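Local atomic coordinates of dTDP Sugar Isomerase (Desulfovibrio desulfuricans subsp. desulfuricans str. G20, PDB entry 3EJK), a protein that probably epimerises the C3' and C5' positions of dTDP-4-dehydro-6-deoxyglucose, giving dTDP-4-dehydro-L-rhamnose. Residues Leu77-Val82 against Tyr113-Ile118; Ser58-Arg63 against Phe126-Asp131; Ile85-Tyr90 against Val105-Pro110. All coordinates share one frame; numbering follows the deposited sequence.

Interaction 1: Leu77-Val82 against Tyr113-Ile118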
loop_
_atom_site.group_PDB
_atom_site.type_symbol
_atom_site.label_atom_id
_atom_site.label_comp_id
_atom_site.label_asym_id
_atom_site.label_seq_id
_atom_site.Cartn_x
_atom_site.Cartn_y
_atom_site.Cartn_z
ATOM N N LEU A 77 -0.235 -3.790 -11.168
ATOM C CA LEU A 77 0.628 -4.581 -10.263
ATOM C C LEU A 77 -0.042 -4.592 -8.887
ATOM O O LEU A 77 0.072 -3.653 -8.098
ATOM C CB LEU A 77 2.068 -4.068 -10.176
ATOM C CG LEU A 77 2.918 -4.225 -11.436
ATOM C CD1 LEU A 77 4.273 -3.556 -11.235
ATOM C CD2 LEU A 77 3.078 -5.669 -11.787
ATOM N N PHE A 78 -0.773 -5.679 -8.664
ATOM C CA PHE A 78 -1.559 -5.922 -7.453
ATOM C C PHE A 78 -0.787 -6.648 -6.374
ATOM O O PHE A 78 -0.110 -7.646 -6.622
ATOM C CB PHE A 78 -2.758 -6.846 -7.743
ATOM C CG PHE A 78 -3.976 -6.171 -8.322
ATOM C CD1 PHE A 78 -3.926 -4.925 -8.885
ATOM C CD2 PHE A 78 -5.185 -6.873 -8.359
ATOM C CE1 PHE A 78 -5.069 -4.337 -9.427
ATOM C CE2 PHE A 78 -6.332 -6.299 -8.925
ATOM C CZ PHE A 78 -6.256 -5.025 -9.465
ATOM N N ALA A 79 -0.960 -6.143 -5.161
ATOM C CA ALA A 79 -0.517 -6.844 -3.944
ATOM C C ALA A 79 -1.646 -6.712 -2.939
ATOM O O ALA A 79 -2.388 -5.747 -2.974
ATOM C CB ALA A 79 0.813 -6.335 -3.385
ATOM N N VAL A 80 -1.803 -7.729 -2.096
ATOM C CA VAL A 80 -2.892 -7.764 -1.108
ATOM C C VAL A 80 -2.316 -7.962 0.305
ATOM O O VAL A 80 -2.232 -9.084 0.815
ATOM C CB VAL A 80 -3.914 -8.866 -1.451
ATOM C CG1 VAL A 80 -5.004 -8.932 -0.394
ATOM C CG2 VAL A 80 -4.547 -8.608 -2.872
ATOM N N PRO A 81 -1.927 -6.868 0.949
ATOM C CA PRO A 81 -1.270 -6.969 2.261
ATOM C C PRO A 81 -2.199 -7.194 3.427
ATOM O O PRO A 81 -1.756 -7.567 4.513
ATOM C CB PRO A 81 -0.575 -5.623 2.418
ATOM C CG PRO A 81 -1.308 -4.698 1.511
ATOM C CD PRO A 81 -2.021 -5.489 0.469
ATOM N N VAL A 82 -3.472 -6.963 3.188
ATOM C CA VAL A 82 -4.507 -7.195 4.217
ATOM C C VAL A 82 -5.637 -8.024 3.621
ATOM O O VAL A 82 -6.124 -7.742 2.520
ATOM C CB VAL A 82 -5.041 -5.864 4.813
ATOM C CG1 VAL A 82 -6.211 -6.111 5.785
ATOM C CG2 VAL A 82 -3.901 -5.107 5.510
ATOM N N TYR A 113 0.896 -14.378 -0.677
ATOM C CA TYR A 113 1.375 -12.983 -0.770
ATOM C C TYR A 113 2.336 -12.832 -1.962
ATOM O O TYR A 113 3.539 -13.052 -1.876
ATOM C CB TYR A 113 1.975 -12.505 0.544
ATOM C CG TYR A 113 2.241 -11.020 0.499
ATOM C CD1 TYR A 113 1.190 -10.129 0.366
ATOM C CD2 TYR A 113 3.534 -10.511 0.573
ATOM C CE1 TYR A 113 1.406 -8.776 0.315
ATOM C CE2 TYR A 113 3.770 -9.158 0.515
ATOM C CZ TYR A 113 2.697 -8.288 0.391
ATOM O OH TYR A 113 2.912 -6.935 0.302
ATOM N N ARG A 114 1.734 -12.511 -3.095
ATOM C CA ARG A 114 2.437 -12.352 -4.368
ATOM C C ARG A 114 2.019 -11.108 -5.099
ATOM O O ARG A 114 1.035 -10.434 -4.746
ATOM C CB ARG A 114 2.144 -13.542 -5.252
ATOM C CG ARG A 114 2.463 -14.866 -4.543
ATOM C CD ARG A 114 2.103 -16.057 -5.383
ATOM N NE ARG A 114 2.652 -17.286 -4.812
ATOM C CZ ARG A 114 1.944 -18.220 -4.179
ATOM N NH1 ARG A 114 0.637 -18.089 -4.040
ATOM N NH2 ARG A 114 2.547 -19.304 -3.696
ATOM N N LEU A 115 2.791 -10.829 -6.138
ATOM C CA LEU A 115 2.551 -9.676 -7.000
ATOM C C LEU A 115 1.975 -10.210 -8.318
ATOM O O LEU A 115 2.548 -11.085 -8.954
ATOM C CB LEU A 115 3.833 -8.890 -7.265
ATOM C CG LEU A 115 3.623 -7.506 -7.904
ATOM C CD1 LEU A 115 3.089 -6.583 -6.874
ATOM C CD2 LEU A 115 4.942 -6.939 -8.469
ATOM N N LEU A 116 0.813 -9.689 -8.666
ATOM C CA LEU A 116 0.087 -10.067 -9.889
ATOM C C LEU A 116 0.172 -8.943 -10.913
ATOM O O LEU A 116 -0.249 -7.828 -10.671
ATOM C CB LEU A 116 -1.386 -10.330 -9.564
ATOM C CG LEU A 116 -2.347 -10.505 -10.739
ATOM C CD1 LEU A 116 -1.898 -11.744 -11.527
ATOM C CD2 LEU A 116 -3.823 -10.591 -10.288
ATOM N N ARG A 117 0.754 -9.273 -12.056
ATOM C CA ARG A 117 0.867 -8.352 -13.178
ATOM C C ARG A 117 -0.306 -8.582 -14.113
ATOM O O ARG A 117 -0.544 -9.707 -14.550
ATOM C CB ARG A 117 2.193 -8.591 -13.925
ATOM C CG ARG A 117 2.354 -7.721 -15.145
ATOM C CD ARG A 117 3.567 -8.141 -15.971
ATOM N NE ARG A 117 3.802 -7.156 -17.011
ATOM C CZ ARG A 117 3.457 -7.301 -18.285
ATOM N NH1 ARG A 117 2.902 -8.423 -18.709
ATOM N NH2 ARG A 117 3.706 -6.319 -19.142
ATOM N N ILE A 118 -1.064 -7.520 -14.385
ATOM C CA ILE A 118 -2.212 -7.623 -15.301
ATOM C C ILE A 118 -1.896 -6.759 -16.516
ATOM O O ILE A 118 -1.817 -5.533 -16.408
ATOM C CB ILE A 118 -3.527 -7.145 -14.662
ATOM C CG1 ILE A 118 -3.830 -7.948 -13.397
ATOM C CG2 ILE A 118 -4.727 -7.287 -15.684
ATOM C CD1 ILE A 118 -5.040 -7.429 -12.622
HETATM O O HOH W 1 -0.230 -10.067 -2.456
#
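One face of the Phe78 ring is roofed by Ile118, whose CD1 sits 4.2 Å from the ring centroid and only 13° off the normal, a CH-pi contact displaced toward the CE2-CZ rim. Ile118 chi1 (-58°) sets CG1 beside its own backbone N, and the extended chi2 carries CD1 over the ring. Phe126 meets the same ring with its plane roughly perpendicular. The Tyr113 ring is approached differently: the Val80 carbonyl lies at its edge, Val80 O being 3.6 Å from Tyr113 CD1, while Pro81 CA comes in obliquely. Its hydroxyl reaches past the contact to His40 O. The strands beside these rings pair antiparallel in a curled sheet of the cupin-type beta-sandwich. Phe78 and Leu116 form the hydrogen-bonded pair, Phe78 N to Leu116 O and Leu116 N to Phe78 O both at 3.0 Å and nearly straight. Toward Tyr113 the strands diverge, and water 1 spans the gap, accepting from Val80 N at 2.8 Å and donating to Arg114 O at 2.6 Å. On the opposite face of the sheet from Phe78, Leu77 CD2 packs against Arg117 CB at 3.7 Å and Leu115 CD2 at 4.0 Å, whereas the Arg117 guanidinium leads away to Gly22 O.

Interaction 2: Ser58-Arg63 against Phe126-Asp131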
loop_
_atom_site.group_PDB
_atom_site.type_symbol
_atom_site.label_atom_id
_atom_site.label_comp_id
_atom_site.label_asym_id
_atom_site.label_seq_id
_atom_site.Cartn_x
_atom_site.Cartn_y
_atom_site.Cartn_z
ATOM N N SER A 58 -7.386 -0.149 -2.764
ATOM C CA SER A 58 -8.778 -0.459 -2.941
ATOM C C SER A 58 -9.224 -1.373 -1.824
ATOM O O SER A 58 -8.722 -2.486 -1.665
ATOM C CB SER A 58 -9.007 -1.131 -4.299
ATOM O OG SER A 58 -10.368 -1.416 -4.524
ATOM N N GLU A 59 -10.173 -0.877 -1.036
ATOM C CA GLU A 59 -10.732 -1.692 0.022
ATOM C C GLU A 59 -11.854 -2.498 -0.568
ATOM O O GLU A 59 -12.619 -2.002 -1.401
ATOM C CB GLU A 59 -11.240 -0.843 1.163
ATOM C CG GLU A 59 -11.933 -1.650 2.207
ATOM C CD GLU A 59 -12.103 -0.891 3.492
ATOM O OE1 GLU A 59 -13.016 -0.054 3.602
ATOM O OE2 GLU A 59 -11.330 -1.167 4.416
ATOM N N VAL A 60 -11.889 -3.771 -0.189
ATOM C CA VAL A 60 -12.956 -4.662 -0.605
ATOM C C VAL A 60 -13.516 -5.321 0.639
ATOM O O VAL A 60 -12.819 -6.066 1.323
ATOM C CB VAL A 60 -12.497 -5.731 -1.620
ATOM C CG1 VAL A 60 -13.703 -6.514 -2.152
ATOM C CG2 VAL A 60 -11.762 -5.068 -2.785
ATOM N N LEU A 61 -14.768 -4.997 0.947
ATOM C CA LEU A 61 -15.438 -5.582 2.113
ATOM C C LEU A 61 -15.696 -7.067 1.840
ATOM O O LEU A 61 -15.816 -7.484 0.679
ATOM C CB LEU A 61 -16.737 -4.855 2.442
ATOM C CG LEU A 61 -16.564 -3.399 2.840
ATOM C CD1 LEU A 61 -17.920 -2.821 3.200
ATOM C CD2 LEU A 61 -15.617 -3.272 4.006
ATOM N N PRO A 62 -15.825 -7.865 2.903
ATOM C CA PRO A 62 -15.979 -9.310 2.693
ATOM C C PRO A 62 -17.159 -9.674 1.845
ATOM O O PRO A 62 -18.262 -9.192 2.050
ATOM C CB PRO A 62 -16.135 -9.883 4.116
ATOM C CG PRO A 62 -16.373 -8.724 5.017
ATOM C CD PRO A 62 -15.800 -7.503 4.333
ATOM N N ARG A 63 -16.856 -10.545 0.899
ATOM C CA ARG A 63 -17.805 -11.155 -0.051
ATOM C C ARG A 63 -18.263 -10.185 -1.104
ATOM O O ARG A 63 -19.111 -10.522 -1.905
ATOM C CB ARG A 63 -19.030 -11.775 0.626
ATOM C CG ARG A 63 -18.732 -12.698 1.787
ATOM C CD ARG A 63 -17.842 -13.835 1.436
ATOM N NE ARG A 63 -17.524 -14.598 2.637
ATOM C CZ ARG A 63 -18.090 -15.747 2.988
ATOM N NH1 ARG A 63 -18.985 -16.320 2.206
ATOM N NH2 ARG A 63 -17.721 -16.344 4.108
ATOM N N PHE A 126 -12.278 -8.754 -9.099
ATOM C CA PHE A 126 -11.823 -9.376 -7.855
ATOM C C PHE A 126 -12.832 -9.216 -6.739
ATOM O O PHE A 126 -13.684 -8.322 -6.764
ATOM C CB PHE A 126 -10.438 -8.854 -7.440
ATOM C CG PHE A 126 -10.341 -7.349 -7.348
ATOM C CD1 PHE A 126 -10.672 -6.688 -6.193
ATOM C CD2 PHE A 126 -9.905 -6.601 -8.431
ATOM C CE1 PHE A 126 -10.566 -5.310 -6.099
ATOM C CE2 PHE A 126 -9.809 -5.233 -8.354
ATOM C CZ PHE A 126 -10.146 -4.579 -7.182
ATOM N N ALA A 127 -12.734 -10.131 -5.787
ATOM C CA ALA A 127 -13.607 -10.165 -4.620
ATOM C C ALA A 127 -12.886 -10.625 -3.366
ATOM O O ALA A 127 -12.003 -11.461 -3.411
ATOM C CB ALA A 127 -14.811 -11.071 -4.885
ATOM N N ALA A 128 -13.321 -10.061 -2.246
ATOM C CA ALA A 128 -12.785 -10.407 -0.935
ATOM C C ALA A 128 -13.460 -11.659 -0.406
ATOM O O ALA A 128 -14.678 -11.774 -0.392
ATOM C CB ALA A 128 -12.970 -9.239 0.075
ATOM N N THR A 129 -12.633 -12.589 0.042
ATOM C CA THR A 129 -13.104 -13.840 0.635
ATOM C C THR A 129 -13.070 -13.762 2.147
ATOM O O THR A 129 -12.430 -12.898 2.756
ATOM C CB THR A 129 -12.232 -15.037 0.204
ATOM O OG1 THR A 129 -10.921 -14.871 0.746
ATOM C CG2 THR A 129 -12.140 -15.134 -1.314
ATOM N N GLY A 130 -13.800 -14.654 2.770
ATOM C CA GLY A 130 -13.782 -14.707 4.222
ATOM C C GLY A 130 -14.737 -13.737 4.866
ATOM O O GLY A 130 -15.738 -13.343 4.285
ATOM N N ASP A 131 -14.381 -13.313 6.066
ATOM C CA ASP A 131 -15.268 -12.470 6.854
ATOM C C ASP A 131 -14.649 -11.186 7.367
ATOM O O ASP A 131 -15.162 -10.571 8.297
ATOM C CB ASP A 131 -15.868 -13.269 8.016
ATOM C CG ASP A 131 -14.840 -13.679 9.035
ATOM O OD1 ASP A 131 -13.664 -13.282 8.884
ATOM O OD2 ASP A 131 -15.210 -14.399 9.989
#
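Val60 points both its methyls at segment 126-131. Val60 CG2 meets the rim of the Phe126 ring in the ring plane, 3.5 Å from Phe126 CE1, and Val60 CG1 rests 3.6 Å from Ala128 CB. With chi1 at 54°, Phe126 places CG between its backbone N and carbonyl carbon, which swings the ring edge-on to Val60. Ser58 OG lies near the same plane farther round the rim, by CZ, and bonds to Lys66 and to a bound citrate, probably from the crystallisation liquor. Ala128 CB nestles against the carbonyl oxygens of Val60 and Leu61, each 3.4 Å away. Beyond the strands the two loops are clasped by Arg63. Its backbone N donates to Ala128 O at 2.8 Å, a bent bond with the donor above the carbonyl plane. Its side chain starts away from the opposite loop but folds at chi2 (-57°) and returns, Arg63 NE donating to Gly130 O at 2.7 Å. That bond is nearly straight, 171° at the hydrogen, with the oxygen in the guanidinium plane. Pro62 CB lies against Gly130 O at 3.5 Å. The contact thus joins the two sheets of the cupin-type sandwich at one end: buried apolar packing of Val60, Phe126 and Ala128 gives way to polar bonding at the loops, where the charge of Arg63 is probably met by the neutral dipole of a main-chain carbonyl, the Asp131 carboxylate not touching its guanidinium.

Interaction 3: Ile85-Tyr90 against Val105-Pro110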
loop_
_atom_site.group_PDB
_atom_site.type_symbol
_atom_site.label_atom_id
_atom_site.label_comp_id
_atom_site.label_asym_id
_atom_site.label_seq_id
_atom_site.Cartn_x
_atom_site.Cartn_y
_atom_site.Cartn_z
ATOM N N ILE A 85 -8.121 -11.954 -1.486
ATOM C CA ILE A 85 -9.017 -11.821 -2.632
ATOM C C ILE A 85 -8.809 -12.900 -3.656
ATOM O O ILE A 85 -7.774 -13.577 -3.715
ATOM C CB ILE A 85 -8.900 -10.456 -3.407
ATOM C CG1 ILE A 85 -7.583 -10.415 -4.190
ATOM C CG2 ILE A 85 -9.132 -9.232 -2.469
ATOM C CD1 ILE A 85 -7.372 -9.160 -5.014
ATOM N N HIS A 86 -9.871 -13.059 -4.424
ATOM C CA HIS A 86 -9.901 -13.923 -5.591
ATOM C C HIS A 86 -9.960 -13.001 -6.788
ATOM O O HIS A 86 -10.861 -12.165 -6.902
ATOM C CB HIS A 86 -11.091 -14.884 -5.567
ATOM C CG HIS A 86 -10.861 -16.085 -4.708
ATOM N ND1 HIS A 86 -11.551 -17.269 -4.872
ATOM C CD2 HIS A 86 -9.946 -16.314 -3.731
ATOM C CE1 HIS A 86 -11.111 -18.155 -3.995
ATOM N NE2 HIS A 86 -10.130 -17.604 -3.299
ATOM N N VAL A 87 -8.953 -13.119 -7.642
ATOM C CA VAL A 87 -8.895 -12.343 -8.872
ATOM C C VAL A 87 -9.185 -13.245 -10.060
ATOM O O VAL A 87 -8.755 -14.392 -10.101
ATOM C CB VAL A 87 -7.501 -11.707 -9.117
ATOM C CG1 VAL A 87 -7.538 -10.809 -10.376
ATOM C CG2 VAL A 87 -7.011 -10.926 -7.901
ATOM N N VAL A 88 -9.956 -12.724 -11.003
ATOM C CA VAL A 88 -10.184 -13.422 -12.252
ATOM C C VAL A 88 -9.807 -12.516 -13.403
ATOM O O VAL A 88 -10.182 -11.344 -13.451
ATOM C CB VAL A 88 -11.629 -13.892 -12.443
ATOM C CG1 VAL A 88 -11.802 -14.465 -13.850
ATOM C CG2 VAL A 88 -12.039 -14.917 -11.373
ATOM N N LEU A 89 -9.051 -13.089 -14.329
ATOM C CA LEU A 89 -8.593 -12.384 -15.532
ATOM C C LEU A 89 -9.230 -13.051 -16.734
ATOM O O LEU A 89 -9.384 -14.255 -16.764
ATOM C CB LEU A 89 -7.060 -12.452 -15.671
ATOM C CG LEU A 89 -6.207 -11.969 -14.486
ATOM C CD1 LEU A 89 -4.743 -11.905 -14.933
ATOM C CD2 LEU A 89 -6.676 -10.630 -14.042
ATOM N N TYR A 90 -9.654 -12.228 -17.686
ATOM C CA TYR A 90 -10.264 -12.696 -18.939
ATOM C C TYR A 90 -9.634 -12.017 -20.140
ATOM O O TYR A 90 -9.652 -10.795 -20.270
ATOM C CB TYR A 90 -11.767 -12.471 -18.966
ATOM C CG TYR A 90 -12.328 -12.718 -20.348
ATOM C CD1 TYR A 90 -12.269 -13.979 -20.919
ATOM C CD2 TYR A 90 -12.899 -11.687 -21.081
ATOM C CE1 TYR A 90 -12.750 -14.208 -22.179
ATOM C CE2 TYR A 90 -13.403 -11.922 -22.337
ATOM C CZ TYR A 90 -13.321 -13.174 -22.876
ATOM O OH TYR A 90 -13.803 -13.395 -24.131
ATOM N N VAL A 105 -6.648 -16.376 -9.765
ATOM C CA VAL A 105 -5.596 -16.299 -8.769
ATOM C C VAL A 105 -6.141 -15.837 -7.428
ATOM O O VAL A 105 -7.119 -15.097 -7.342
ATOM C CB VAL A 105 -4.442 -15.368 -9.251
ATOM C CG1 VAL A 105 -3.558 -14.967 -8.098
ATOM C CG2 VAL A 105 -3.642 -16.060 -10.383
ATOM N N THR A 106 -5.489 -16.330 -6.406
ATOM C CA THR A 106 -5.775 -16.014 -5.002
ATOM C C THR A 106 -4.618 -15.174 -4.508
ATOM O O THR A 106 -3.441 -15.549 -4.690
ATOM C CB THR A 106 -5.891 -17.302 -4.139
ATOM O OG1 THR A 106 -7.086 -18.002 -4.510
ATOM C CG2 THR A 106 -5.949 -16.970 -2.647
ATOM N N LEU A 107 -4.947 -14.035 -3.906
ATOM C CA LEU A 107 -3.940 -13.124 -3.360
ATOM C C LEU A 107 -4.222 -12.793 -1.910
ATOM O O LEU A 107 -5.344 -12.422 -1.536
ATOM C CB LEU A 107 -3.855 -11.818 -4.159
ATOM C CG LEU A 107 -3.357 -11.899 -5.609
ATOM C CD1 LEU A 107 -3.370 -10.510 -6.236
ATOM C CD2 LEU A 107 -1.951 -12.510 -5.689
ATOM N N GLY A 108 -3.170 -12.922 -1.111
ATOM C CA GLY A 108 -3.235 -12.652 0.331
ATOM C C GLY A 108 -2.396 -13.561 1.203
ATOM O O GLY A 108 -2.011 -14.664 0.833
ATOM N N ARG A 109 -2.112 -13.025 2.375
ATOM C CA ARG A 109 -1.341 -13.690 3.418
ATOM C C ARG A 109 -2.144 -14.799 4.072
ATOM O O ARG A 109 -3.357 -14.715 4.152
ATOM C CB ARG A 109 -0.887 -12.680 4.478
ATOM C CG ARG A 109 0.116 -11.701 3.945
ATOM C CD ARG A 109 0.755 -10.957 5.108
ATOM N NE ARG A 109 -0.084 -9.870 5.531
ATOM C CZ ARG A 109 -0.123 -9.360 6.750
ATOM N NH1 ARG A 109 0.586 -9.875 7.737
ATOM N NH2 ARG A 109 -0.921 -8.346 6.971
ATOM N N PRO A 110 -1.447 -15.818 4.593
ATOM C CA PRO A 110 0.004 -15.733 4.555
ATOM C C PRO A 110 0.675 -16.529 3.467
ATOM O O PRO A 110 1.877 -16.380 3.252
ATOM C CB PRO A 110 0.397 -16.371 5.875
ATOM C CG PRO A 110 -0.607 -17.459 6.039
ATOM C CD PRO A 110 -1.904 -16.915 5.461
#
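Ile85 lies alongside Leu107, its CG1 4.0 Å from Leu107 CB, and the two backbones are joined twice. Ile85 N donates to Leu107 O at 2.8 Å, and Leu107 N returns a bond to Ile85 O at 2.9 Å. Ile85 chi1 of 72° turns CG1 in between its own N and carbonyl carbon, where it reaches the base of the Leu107 side chain. Next, His86 turns to the other face, in a non-hydrogen-bonded pair with Thr106; imidazole and threonine run side by side, His86 NE2 3.3 Å from Thr106 OG1, with the hydroxyl oblique to the ring. Thr129 also touches His86. At Val87 the chain is again doubly bonded, through Val87 N to Val105 O (2.7 Å) and Val105 N to Val87 O (2.9 Å), all four backbone bonds being within 13° of straight. Val87 CG2 meets Leu107 CD1 at 4.0 Å, so Ile85, Val87 and Leu107 form one apolar patch. Val80 and Phe78 of strand 76-82 pack against Leu107. Because strands 84-90 and 102-108 follow each other in the chain, this antiparallel pair is a beta hairpin, lying at the edge, within this chain, of one sheet of the cupin-type sandwich.

Overall arrangement
From the N terminus, segment 58-63 begins on the end of strand 54-60 and meets 126-131 only 63 residues later, so interaction 2 closes the longest loop. Interaction 1, between 77-82 and 113-118, is nested inside it, and interaction 3, the hairpin of 85-90 and 105-110, is nested inside interaction 1; none cross. Interaction 1 belongs to the sheet with strands 76-82 and 114-118, interaction 3 to the sheet with 84-90, 102-108 and 123-128, while interaction 2 bridges both. Between the sheets Val80 packs on Ile85 and Leu116 on Val87. Interactions 2 and 3 are also joined within one sheet, where Ala127 O probably bonds to His86 N. Arg109 also reaches Pro81 O.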